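Local coordinates for Endoglucanase(Endo-1,4-beta-glucanase)protein (Pseudomonas stutzeri, PDB 4LX4) that probably hydrolyses O-glycosidic bonds as a family 5 glycoside hydrolase of the cellulase type, at residues A[54-59]-A[93-98]. Residues are numbered along the deposited sequence; the frame is centred on the assembly and turned at random.
Sequences LIRFPF and KVILDM
Five backbone hydrogen bonds join Ile55, Phe57 and Phe59 to Lys93, Ile95 and Asp97, pairing the two strands in parallel. The shortest runs from Ile95 N to Ile55 O at 2.7 Å.

On the face that carries Arg56, Pro58 and Asp97, the main side-chain contact is ionic. Arg56 is fully extended from CG to NE, which carries its guanidinium over the Asp97 carboxylate; the two planes lie 15° apart, stacked. Arg56 NH2 is 3.4 Å from Asp97 OD2, yet no N-H points at that oxygen, so charge alone links the pair. The Arg56 nitrogens hydrogen-bond elsewhere, to Asn143 and Asn17, with Asp140, Glu175, Glu204 and Glu252 adding salt bridges, while Asp97 OD2 is hydrogen-bonded to His99 ND1. Replacing Arg56 with an alanine would probably leave Asp97 and the neighbouring acids without the positive charge that pairs with them. Pro58 CG also packs 3.5 Å from Asp97 OD2.

The other face is apolar. Phe57 CB meets Val94 CG1 at 3.8 Å, and Leu96 CD2 lies at the edge of the Phe57 ring. Phe59, with chi1 at 69°, swings its ring across the neighbouring strand, where Met98 CA makes a CH-pi contact 4.1 Å from the centroid.

These are adjacent strands of the TIM barrel, flanked by 14-18 and 136-140. The Arg56 side chain lies inside the barrel, about 5 Å from a bound Tris that probably came from the crystallisation liquor, whereas Phe57 and Val94 pack on helix 74-89, and Phe59 and Met98 on helix 116-130.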
ATOM      1  N   LEU A  54       6.682   9.568  -0.734  1.00  7.96           N
ATOM      2  CA  LEU A  54       6.244   8.251  -0.277  1.00  9.05           C
ATOM      3  C   LEU A  54       5.433   7.537  -1.364  1.00  7.33           C
ATOM      4  O   LEU A  54       4.461   8.077  -1.874  1.00  7.60           O
ATOM      5  CB  LEU A  54       5.403   8.391   0.995  1.00  9.91           C
ATOM      6  CG  LEU A  54       4.873   7.087   1.610  1.00  7.98           C
ATOM      7  CD1 LEU A  54       6.010   6.216   2.133  1.00  8.44           C
ATOM      8  CD2 LEU A  54       3.814   7.340   2.703  1.00  8.10           C
ATOM      9  N   ILE A  55       5.853   6.336  -1.733  1.00  6.65           N
ATOM     10  CA  ILE A  55       5.195   5.604  -2.801  1.00  7.54           C
ATOM     11  C   ILE A  55       4.914   4.174  -2.342  1.00  8.84           C
ATOM     12  O   ILE A  55       5.788   3.507  -1.767  1.00  8.66           O
ATOM     13  CB  ILE A  55       6.071   5.562  -4.075  1.00  8.25           C
ATOM     14  CG1 ILE A  55       6.382   6.975  -4.588  1.00  8.14           C
ATOM     15  CG2 ILE A  55       5.443   4.670  -5.157  1.00  8.47           C
ATOM     16  CD1 ILE A  55       5.146   7.869  -4.794  1.00 10.81           C
ATOM     17  N   ARG A  56       3.689   3.713  -2.583  1.00  7.54           N
ATOM     18  CA  ARG A  56       3.365   2.298  -2.434  1.00  6.71           C
ATOM     19  C   ARG A  56       3.269   1.709  -3.842  1.00  7.55           C
ATOM     20  O   ARG A  56       2.563   2.255  -4.689  1.00  5.48           O
ATOM     21  CB  ARG A  56       2.035   2.144  -1.701  1.00  6.07           C
ATOM     22  CG  ARG A  56       1.622   0.697  -1.361  1.00  5.79           C
ATOM     23  CD  ARG A  56       0.352   0.697  -0.501  1.00  5.97           C
ATOM     24  NE  ARG A  56      -0.165  -0.636  -0.160  1.00  7.77           N
ATOM     25  CZ  ARG A  56      -1.239  -1.212  -0.701  1.00  6.94           C
ATOM     26  NH1 ARG A  56      -1.935  -0.606  -1.659  1.00  6.45           N
ATOM     27  NH2 ARG A  56      -1.615  -2.419  -0.294  1.00  6.22           N
ATOM     28  N   PHE A  57       4.004   0.626  -4.099  1.00  7.08           N
ATOM     29  CA  PHE A  57       4.052   0.033  -5.438  1.00  6.31           C
ATOM     30  C   PHE A  57       3.616  -1.434  -5.515  1.00  7.09           C
ATOM     31  O   PHE A  57       4.404  -2.344  -5.232  1.00  6.10           O
ATOM     32  CB  PHE A  57       5.429   0.198  -6.067  1.00  5.69           C
ATOM     33  CG  PHE A  57       5.461  -0.195  -7.514  1.00  5.36           C
ATOM     34  CD1 PHE A  57       4.898   0.625  -8.483  1.00  6.19           C
ATOM     35  CD2 PHE A  57       6.028  -1.407  -7.903  1.00  5.79           C
ATOM     36  CE1 PHE A  57       4.899   0.246  -9.829  1.00  6.26           C
ATOM     37  CE2 PHE A  57       6.040  -1.795  -9.239  1.00  7.28           C
ATOM     38  CZ  PHE A  57       5.488  -0.964 -10.204  1.00  5.93           C
ATOM     39  N   PRO A  58       2.363  -1.655  -5.953  1.00  5.19           N
ATOM     40  CA  PRO A  58       1.824  -3.000  -6.188  1.00  6.53           C
ATOM     41  C   PRO A  58       2.523  -3.789  -7.296  1.00  6.76           C
ATOM     42  O   PRO A  58       2.823  -3.267  -8.372  1.00  7.17           O
ATOM     43  CB  PRO A  58       0.370  -2.733  -6.584  1.00  8.34           C
ATOM     44  CG  PRO A  58       0.048  -1.399  -5.944  1.00  7.92           C
ATOM     45  CD  PRO A  58       1.321  -0.611  -6.030  1.00  5.83           C
ATOM     46  N   PHE A  59       2.762  -5.065  -7.000  1.00  7.23           N
ATOM     47  CA  PHE A  59       3.193  -6.063  -7.960  1.00  5.24           C
ATOM     48  C   PHE A  59       2.502  -7.350  -7.485  1.00  9.20           C
ATOM     49  O   PHE A  59       1.913  -7.364  -6.388  1.00  8.76           O
ATOM     50  CB  PHE A  59       4.725  -6.186  -7.959  1.00  5.38           C
ATOM     51  CG  PHE A  59       5.286  -6.800  -6.704  1.00  6.42           C
ATOM     52  CD1 PHE A  59       5.505  -6.027  -5.576  1.00  6.55           C
ATOM     53  CD2 PHE A  59       5.607  -8.154  -6.662  1.00  7.36           C
ATOM     54  CE1 PHE A  59       6.013  -6.595  -4.422  1.00  6.96           C
ATOM     55  CE2 PHE A  59       6.114  -8.733  -5.517  1.00  6.43           C
ATOM     56  CZ  PHE A  59       6.317  -7.955  -4.396  1.00  9.50           C
ATOM     57  N   LYS A  93      10.904   7.078  -1.292  1.00  7.80           N
ATOM     58  CA  LYS A  93      11.114   5.736  -0.767  1.00  8.60           C
ATOM     59  C   LYS A  93       9.872   4.892  -1.018  1.00  9.32           C
ATOM     60  O   LYS A  93       8.741   5.372  -0.935  1.00  7.37           O
ATOM     61  CB  LYS A  93      11.479   5.767   0.716  1.00  9.53           C
ATOM     62  CG  LYS A  93      12.769   6.504   1.043  1.00 10.73           C
ATOM     63  CD  LYS A  93      13.210   6.173   2.453  1.00 12.06           C
ATOM     64  CE  LYS A  93      14.584   6.722   2.748  1.00 17.00           C
ATOM     65  NZ  LYS A  93      14.964   7.689   1.703  1.00 16.42           N
ATOM     66  N   VAL A  94      10.093   3.621  -1.319  1.00  8.26           N
ATOM     67  CA  VAL A  94       9.024   2.806  -1.863  1.00  7.24           C
ATOM     68  C   VAL A  94       8.621   1.696  -0.912  1.00  8.91           C
ATOM     69  O   VAL A  94       9.462   1.098  -0.257  1.00  7.97           O
ATOM     70  CB  VAL A  94       9.387   2.251  -3.269  1.00  7.87           C
ATOM     71  CG1 VAL A  94       8.272   1.395  -3.810  1.00  8.14           C
ATOM     72  CG2 VAL A  94       9.677   3.390  -4.230  1.00  8.17           C
ATOM     73  N   ILE A  95       7.310   1.505  -0.777  1.00  7.99           N
ATOM     74  CA  ILE A  95       6.758   0.339  -0.103  1.00  7.12           C
ATOM     75  C   ILE A  95       6.354  -0.662  -1.194  1.00  6.68           C
ATOM     76  O   ILE A  95       5.453  -0.386  -1.986  1.00  5.44           O
ATOM     77  CB  ILE A  95       5.531   0.724   0.778  1.00  7.31           C
ATOM     78  CG1 ILE A  95       5.941   1.725   1.871  1.00  8.78           C
ATOM     79  CG2 ILE A  95       4.896  -0.514   1.404  1.00  5.80           C
ATOM     80  CD1 ILE A  95       4.784   2.327   2.654  1.00  7.89           C
ATOM     81  N   LEU A  96       7.051  -1.794  -1.261  1.00  6.07           N
ATOM     82  CA  LEU A  96       6.698  -2.838  -2.222  1.00  6.05           C
ATOM     83  C   LEU A  96       5.548  -3.705  -1.713  1.00  6.45           C
ATOM     84  O   LEU A  96       5.621  -4.322  -0.645  1.00  6.87           O
ATOM     85  CB  LEU A  96       7.919  -3.698  -2.578  1.00  5.49           C
ATOM     86  CG  LEU A  96       9.067  -2.971  -3.286  1.00  6.90           C
ATOM     87  CD1 LEU A  96      10.295  -3.872  -3.394  1.00  7.22           C
ATOM     88  CD2 LEU A  96       8.603  -2.516  -4.658  1.00  5.15           C
ATOM     89  N   ASP A  97       4.490  -3.776  -2.507  1.00  6.72           N
ATOM     90  CA  ASP A  97       3.261  -4.399  -2.066  1.00  5.57           C
ATOM     91  C   ASP A  97       2.975  -5.645  -2.891  1.00  5.61           C
ATOM     92  O   ASP A  97       2.670  -5.563  -4.082  1.00  5.28           O
ATOM     93  CB  ASP A  97       2.118  -3.386  -2.160  1.00  7.23           C
ATOM     94  CG  ASP A  97       0.756  -4.037  -2.332  1.00  6.49           C
ATOM     95  OD1 ASP A  97       0.466  -5.068  -1.682  1.00  5.20           O
ATOM     96  OD2 ASP A  97      -0.032  -3.496  -3.129  1.00  6.42           O
ATOM     97  N   MET A  98       3.092  -6.810  -2.266  1.00  5.85           N
ATOM     98  CA  MET A  98       2.661  -8.034  -2.930  1.00  5.98           C
ATOM     99  C   MET A  98       1.132  -8.111  -2.983  1.00  7.94           C
ATOM    100  O   MET A  98       0.470  -8.474  -1.996  1.00  6.80           O
ATOM    101  CB  MET A  98       3.275  -9.275  -2.272  1.00  6.36           C
ATOM    102  CG  MET A  98       2.945 -10.561  -3.000  1.00  7.93           C
ATOM    103  SD  MET A  98       3.591 -12.067  -2.240  1.00  8.00           S
ATOM    104  CE  MET A  98       5.327 -12.000  -2.702  1.00  9.34           C
TER